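Local coordinates for protein ORF10 (Moritella marina, PDB 6RIW) that forms the ketosynthase-chain length factor didomain of a polyunsaturated fatty acid synthase and probably condenses acyl chains on carrier proteins, at residues D321-T333 against F349-K363. Sequence-based numbering, arbitrary orientation.
Sequences DPSTVDYIECHAT and FFSRVNNKPLLGSVK
P322 sets its carbonyl oxygen at the edge of the F350 ring, in the ring plane, while CD2 of F349 sits over the centre of one face. I328 arrives from the far side, its CD1 3.3 Å from F350 CE2, and P322 CG packs on F349 CZ. On the other side of the strand pair, the Y327 ring has L358 CB in its plane at the edge. With CG anti to the backbone N (chi1 172°), this ring runs along 358-360 until OH lies 3.3 Å from G360 CA, leaving no room there for a side chain. Y327 OH donates to E329 OE1, 2.8 Å away, and OE1 also has K380 as a salt-bridge partner. E329 bends at chi2 (68°) and takes V362 N on the syn lone pair of OE2, at 2.8 Å. A leucine in place of Y327 would probably leave a gap beside G360 and cost E329 OE1 its hydroxyl donor. N355 ND2 spends both hydrogens on backbone carbonyls, P322 O and, nearly straight at 169°, V325 O. At the opposite end K363 NZ reaches H331 O (2.8 Å) and shares a water with H331 ND1, while S361 OG donates to A332 O. Strands 327-329 and 358-360 run parallel, bonded from D326 O to L358 N through to C330 N and G360 O. They belong to a beta-alpha-beta unit in the C-terminal half of this thiolase-fold ketosynthase: helix 336-350 packs M346 against I328 and L359, strand 389-390 meets Y327 and L358 through I390, and strand 432-439 flanks 327-329.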
loop_
_atom_site.group_PDB
_atom_site.type_symbol
_atom_site.label_atom_id
_atom_site.label_comp_id
_atom_site.label_asym_id
_atom_site.label_seq_id
_atom_site.Cartn_x
_atom_site.Cartn_y
_atom_site.Cartn_z
ATOM N N ASP A 321 -26.205 19.395 -10.135
ATOM C CA ASP A 321 -27.055 18.707 -11.099
ATOM C C ASP A 321 -26.200 18.030 -12.167
ATOM O O ASP A 321 -25.415 18.707 -12.847
ATOM C CB ASP A 321 -28.024 19.699 -11.747
ATOM C CG ASP A 321 -29.131 19.012 -12.536
ATOM O OD1 ASP A 321 -28.908 17.903 -13.060
ATOM O OD2 ASP A 321 -30.236 19.589 -12.650
ATOM N N PRO A 322 -26.331 16.720 -12.366
ATOM C CA PRO A 322 -25.538 16.045 -13.407
ATOM C C PRO A 322 -25.803 16.565 -14.813
ATOM O O PRO A 322 -25.023 16.241 -15.725
ATOM C CB PRO A 322 -25.957 14.576 -13.274
ATOM C CG PRO A 322 -26.559 14.455 -11.920
ATOM C CD PRO A 322 -27.131 15.782 -11.561
ATOM N N SER A 323 -26.879 17.342 -15.016
ATOM C CA SER A 323 -27.125 18.015 -16.290
ATOM C C SER A 323 -26.056 19.032 -16.631
ATOM O O SER A 323 -25.900 19.375 -17.806
ATOM C CB SER A 323 -28.471 18.752 -16.268
ATOM O OG SER A 323 -29.489 17.943 -15.717
ATOM N N THR A 324 -25.342 19.545 -15.639
ATOM C CA THR A 324 -24.410 20.642 -15.848
ATOM C C THR A 324 -22.990 20.178 -16.173
ATOM O O THR A 324 -22.136 21.019 -16.480
ATOM C CB THR A 324 -24.402 21.548 -14.614
ATOM O OG1 THR A 324 -23.872 20.823 -13.498
ATOM C CG2 THR A 324 -25.829 21.988 -14.280
ATOM N N VAL A 325 -22.720 18.874 -16.139
ATOM C CA VAL A 325 -21.366 18.372 -16.374
ATOM C C VAL A 325 -21.033 18.454 -17.857
ATOM O O VAL A 325 -21.736 17.884 -18.699
ATOM C CB VAL A 325 -21.219 16.934 -15.872
ATOM C CG1 VAL A 325 -19.784 16.469 -16.085
ATOM C CG2 VAL A 325 -21.625 16.852 -14.429
ATOM N N ASP A 326 -19.927 19.119 -18.179
ATOM C CA ASP A 326 -19.541 19.357 -19.567
ATOM C C ASP A 326 -18.552 18.337 -20.106
ATOM O O ASP A 326 -18.549 18.065 -21.313
ATOM C CB ASP A 326 -18.917 20.751 -19.715
ATOM C CG ASP A 326 -19.819 21.844 -19.189
ATOM O OD1 ASP A 326 -20.999 21.874 -19.589
ATOM O OD2 ASP A 326 -19.355 22.658 -18.366
ATOM N N TYR A 327 -17.696 17.789 -19.244
ATOM C CA TYR A 327 -16.588 16.957 -19.682
ATOM C C TYR A 327 -16.295 15.973 -18.561
ATOM O O TYR A 327 -16.377 16.341 -17.390
ATOM C CB TYR A 327 -15.329 17.789 -19.988
ATOM C CG TYR A 327 -14.114 16.933 -20.267
ATOM C CD1 TYR A 327 -13.958 16.297 -21.491
ATOM C CD2 TYR A 327 -13.126 16.744 -19.301
ATOM C CE1 TYR A 327 -12.859 15.500 -21.751
ATOM C CE2 TYR A 327 -12.021 15.957 -19.557
ATOM C CZ TYR A 327 -11.888 15.337 -20.781
ATOM O OH TYR A 327 -10.788 14.536 -21.040
ATOM N N ILE A 328 -15.956 14.738 -18.919
ATOM C CA ILE A 328 -15.541 13.738 -17.937
ATOM C C ILE A 328 -14.206 13.150 -18.372
ATOM O O ILE A 328 -14.080 12.636 -19.493
ATOM C CB ILE A 328 -16.571 12.618 -17.771
ATOM C CG1 ILE A 328 -17.888 13.182 -17.246
ATOM C CG2 ILE A 328 -16.034 11.533 -16.834
ATOM C CD1 ILE A 328 -19.007 12.215 -17.374
ATOM N N GLU A 329 -13.220 13.207 -17.487
ATOM C CA GLU A 329 -11.964 12.512 -17.724
ATOM C C GLU A 329 -12.171 11.084 -17.244
ATOM O O GLU A 329 -12.374 10.843 -16.044
ATOM C CB GLU A 329 -10.812 13.223 -17.014
ATOM C CG GLU A 329 -9.487 12.436 -17.001
ATOM C CD GLU A 329 -8.830 12.283 -18.378
ATOM O OE1 GLU A 329 -9.143 13.055 -19.328
ATOM O OE2 GLU A 329 -7.977 11.376 -18.494
ATOM N N CYS A 330 -12.200 10.148 -18.186
ATOM C CA CYS A 330 -12.630 8.788 -17.898
ATOM C C CYS A 330 -11.482 7.921 -17.424
ATOM O O CYS A 330 -10.302 8.238 -17.613
ATOM C CB CYS A 330 -13.255 8.142 -19.132
ATOM S SG CYS A 330 -14.746 9.005 -19.648
ATOM N N HIS A 331 -11.855 6.790 -16.829
ATOM C CA HIS A 331 -10.863 5.804 -16.418
ATOM C C HIS A 331 -10.247 5.095 -17.625
ATOM O O HIS A 331 -9.057 4.748 -17.595
ATOM C CB HIS A 331 -11.520 4.811 -15.465
ATOM C CG HIS A 331 -10.675 3.615 -15.167
ATOM N ND1 HIS A 331 -9.541 3.690 -14.387
ATOM C CD2 HIS A 331 -10.791 2.321 -15.547
ATOM C CE1 HIS A 331 -8.994 2.489 -14.298
ATOM N NE2 HIS A 331 -9.732 1.641 -14.993
ATOM N N ALA A 332 -11.038 4.917 -18.700
ATOM C CA ALA A 332 -10.691 4.239 -19.957
ATOM C C ALA A 332 -9.219 3.902 -20.164
ATOM O O ALA A 332 -8.431 4.759 -20.575
ATOM C CB ALA A 332 -11.144 5.092 -21.143
ATOM N N THR A 333 -8.848 2.644 -19.937
ATOM C CA THR A 333 -7.461 2.221 -20.041
ATOM C C THR A 333 -7.101 1.667 -21.406
ATOM O O THR A 333 -5.915 1.451 -21.663
ATOM C CB THR A 333 -7.157 1.123 -19.033
ATOM O OG1 THR A 333 -7.937 -0.028 -19.386
ATOM C CG2 THR A 333 -7.481 1.569 -17.617
ATOM N N PHE A 349 -26.342 6.566 -16.202
ATOM C CA PHE A 349 -26.496 7.668 -15.254
ATOM C C PHE A 349 -26.878 8.968 -15.947
ATOM O O PHE A 349 -27.862 9.613 -15.568
ATOM C CB PHE A 349 -25.197 7.850 -14.459
ATOM C CG PHE A 349 -25.265 8.931 -13.419
ATOM C CD1 PHE A 349 -26.033 8.765 -12.267
ATOM C CD2 PHE A 349 -24.562 10.109 -13.585
ATOM C CE1 PHE A 349 -26.093 9.766 -11.310
ATOM C CE2 PHE A 349 -24.615 11.102 -12.634
ATOM C CZ PHE A 349 -25.379 10.926 -11.489
ATOM N N PHE A 350 -26.112 9.385 -16.959
ATOM C CA PHE A 350 -26.348 10.707 -17.535
ATOM C C PHE A 350 -27.565 10.752 -18.456
ATOM O O PHE A 350 -28.103 11.842 -18.699
ATOM C CB PHE A 350 -25.105 11.193 -18.271
ATOM C CG PHE A 350 -24.009 11.625 -17.339
ATOM C CD1 PHE A 350 -24.074 12.855 -16.708
ATOM C CD2 PHE A 350 -22.945 10.777 -17.061
ATOM C CE1 PHE A 350 -23.078 13.257 -15.845
ATOM C CE2 PHE A 350 -21.951 11.165 -16.177
ATOM C CZ PHE A 350 -22.017 12.404 -15.572
ATOM N N SER A 351 -28.030 9.610 -18.956
ATOM C CA SER A 351 -29.266 9.640 -19.731
ATOM C C SER A 351 -30.471 10.019 -18.872
ATOM O O SER A 351 -31.468 10.509 -19.414
ATOM C CB SER A 351 -29.482 8.298 -20.434
ATOM O OG SER A 351 -29.822 7.273 -19.529
ATOM N N ARG A 352 -30.379 9.857 -17.543
ATOM C CA ARG A 352 -31.467 10.259 -16.651
ATOM C C ARG A 352 -31.730 11.756 -16.706
ATOM O O ARG A 352 -32.835 12.205 -16.372
ATOM C CB ARG A 352 -31.149 9.861 -15.202
ATOM C CG ARG A 352 -31.003 8.382 -14.974
ATOM C CD ARG A 352 -30.393 8.078 -13.599
ATOM N NE ARG A 352 -30.224 6.637 -13.426
ATOM C CZ ARG A 352 -29.659 6.061 -12.370
ATOM N NH1 ARG A 352 -29.199 6.805 -11.367
ATOM N NH2 ARG A 352 -29.569 4.742 -12.314
ATOM N N VAL A 353 -30.725 12.549 -17.072
ATOM C CA VAL A 353 -30.856 13.991 -17.185
ATOM C C VAL A 353 -30.649 14.462 -18.614
ATOM O O VAL A 353 -30.571 15.663 -18.860
ATOM C CB VAL A 353 -29.894 14.718 -16.226
ATOM C CG1 VAL A 353 -30.301 14.462 -14.773
ATOM C CG2 VAL A 353 -28.444 14.280 -16.481
ATOM N N ASN A 354 -30.541 13.530 -19.557
ATOM C CA ASN A 354 -30.372 13.840 -20.975
ATOM C C ASN A 354 -29.143 14.704 -21.234
ATOM O O ASN A 354 -29.180 15.645 -22.030
ATOM C CB ASN A 354 -31.626 14.494 -21.545
ATOM C CG ASN A 354 -32.400 13.550 -22.408
ATOM O OD1 ASN A 354 -31.874 13.031 -23.401
ATOM N ND2 ASN A 354 -33.647 13.283 -22.026
ATOM N N ASN A 355 -28.034 14.365 -20.583
ATOM C CA ASN A 355 -26.774 15.056 -20.793
ATOM C C ASN A 355 -25.780 14.129 -21.489
ATOM O O ASN A 355 -25.742 12.923 -21.230
ATOM C CB ASN A 355 -26.220 15.561 -19.458
ATOM C CG ASN A 355 -24.988 16.431 -19.622
ATOM O OD1 ASN A 355 -24.702 16.938 -20.712
ATOM N ND2 ASN A 355 -24.247 16.607 -18.528
ATOM N N LYS A 356 -24.981 14.692 -22.384
ATOM C CA LYS A 356 -23.966 13.940 -23.117
ATOM C C LYS A 356 -22.664 14.709 -23.013
ATOM O O LYS A 356 -22.243 15.372 -23.969
ATOM C CB LYS A 356 -24.363 13.731 -24.579
ATOM C CG LYS A 356 -25.581 12.868 -24.747
ATOM C CD LYS A 356 -25.807 12.546 -26.215
ATOM C CE LYS A 356 -26.921 11.546 -26.372
ATOM N NZ LYS A 356 -26.718 10.740 -27.595
ATOM N N PRO A 357 -22.001 14.653 -21.860
ATOM C CA PRO A 357 -20.740 15.379 -21.712
ATOM C C PRO A 357 -19.686 14.843 -22.667
ATOM O O PRO A 357 -19.722 13.689 -23.101
ATOM C CB PRO A 357 -20.347 15.138 -20.241
ATOM C CG PRO A 357 -21.067 13.904 -19.844
ATOM C CD PRO A 357 -22.366 13.908 -20.641
ATOM N N LEU A 358 -18.735 15.715 -22.994
ATOM C CA LEU A 358 -17.541 15.283 -23.706
ATOM C C LEU A 358 -16.755 14.315 -22.830
ATOM O O LEU A 358 -16.844 14.362 -21.602
ATOM C CB LEU A 358 -16.673 16.488 -24.075
ATOM C CG LEU A 358 -17.355 17.466 -25.038
ATOM C CD1 LEU A 358 -16.397 18.539 -25.513
ATOM C CD2 LEU A 358 -17.964 16.693 -26.215
ATOM N N LEU A 359 -15.991 13.426 -23.472
ATOM C CA LEU A 359 -15.271 12.363 -22.777
ATOM C C LEU A 359 -13.835 12.292 -23.274
ATOM O O LEU A 359 -13.553 12.574 -24.441
ATOM C CB LEU A 359 -15.931 11.001 -22.987
ATOM C CG LEU A 359 -17.436 10.828 -22.824
ATOM C CD1 LEU A 359 -17.826 9.449 -23.361
ATOM C CD2 LEU A 359 -17.845 10.975 -21.364
ATOM N N GLY A 360 -12.920 11.885 -22.387
ATOM C CA GLY A 360 -11.524 11.841 -22.788
ATOM C C GLY A 360 -10.723 10.973 -21.839
ATOM O O GLY A 360 -11.189 10.628 -20.750
ATOM N N SER A 361 -9.503 10.627 -22.271
ATOM C CA SER A 361 -8.594 9.815 -21.455
ATOM C C SER A 361 -7.136 10.148 -21.734
ATOM O O SER A 361 -6.632 9.887 -22.832
ATOM C CB SER A 361 -8.816 8.327 -21.693
ATOM O OG SER A 361 -7.996 7.590 -20.795
ATOM N N VAL A 362 -6.450 10.675 -20.718
ATOM C CA VAL A 362 -5.015 10.922 -20.787
ATOM C C VAL A 362 -4.199 9.634 -20.720
ATOM O O VAL A 362 -2.977 9.663 -20.916
ATOM C CB VAL A 362 -4.626 11.887 -19.643
ATOM C CG1 VAL A 362 -4.622 11.148 -18.301
ATOM C CG2 VAL A 362 -3.273 12.551 -19.900
ATOM N N LYS A 363 -4.832 8.490 -20.447
ATOM C CA LYS A 363 -4.098 7.239 -20.576
ATOM C C LYS A 363 -3.642 7.002 -22.012
ATOM O O LYS A 363 -2.661 6.275 -22.240
ATOM C CB LYS A 363 -4.960 6.076 -20.064
ATOM C CG LYS A 363 -5.288 6.214 -18.560
ATOM C CD LYS A 363 -5.847 4.936 -17.994
ATOM C CE LYS A 363 -6.038 5.007 -16.468
ATOM N NZ LYS A 363 -7.029 6.028 -16.078
HETATM O O HOH W 1 -7.519 5.034 -13.342
#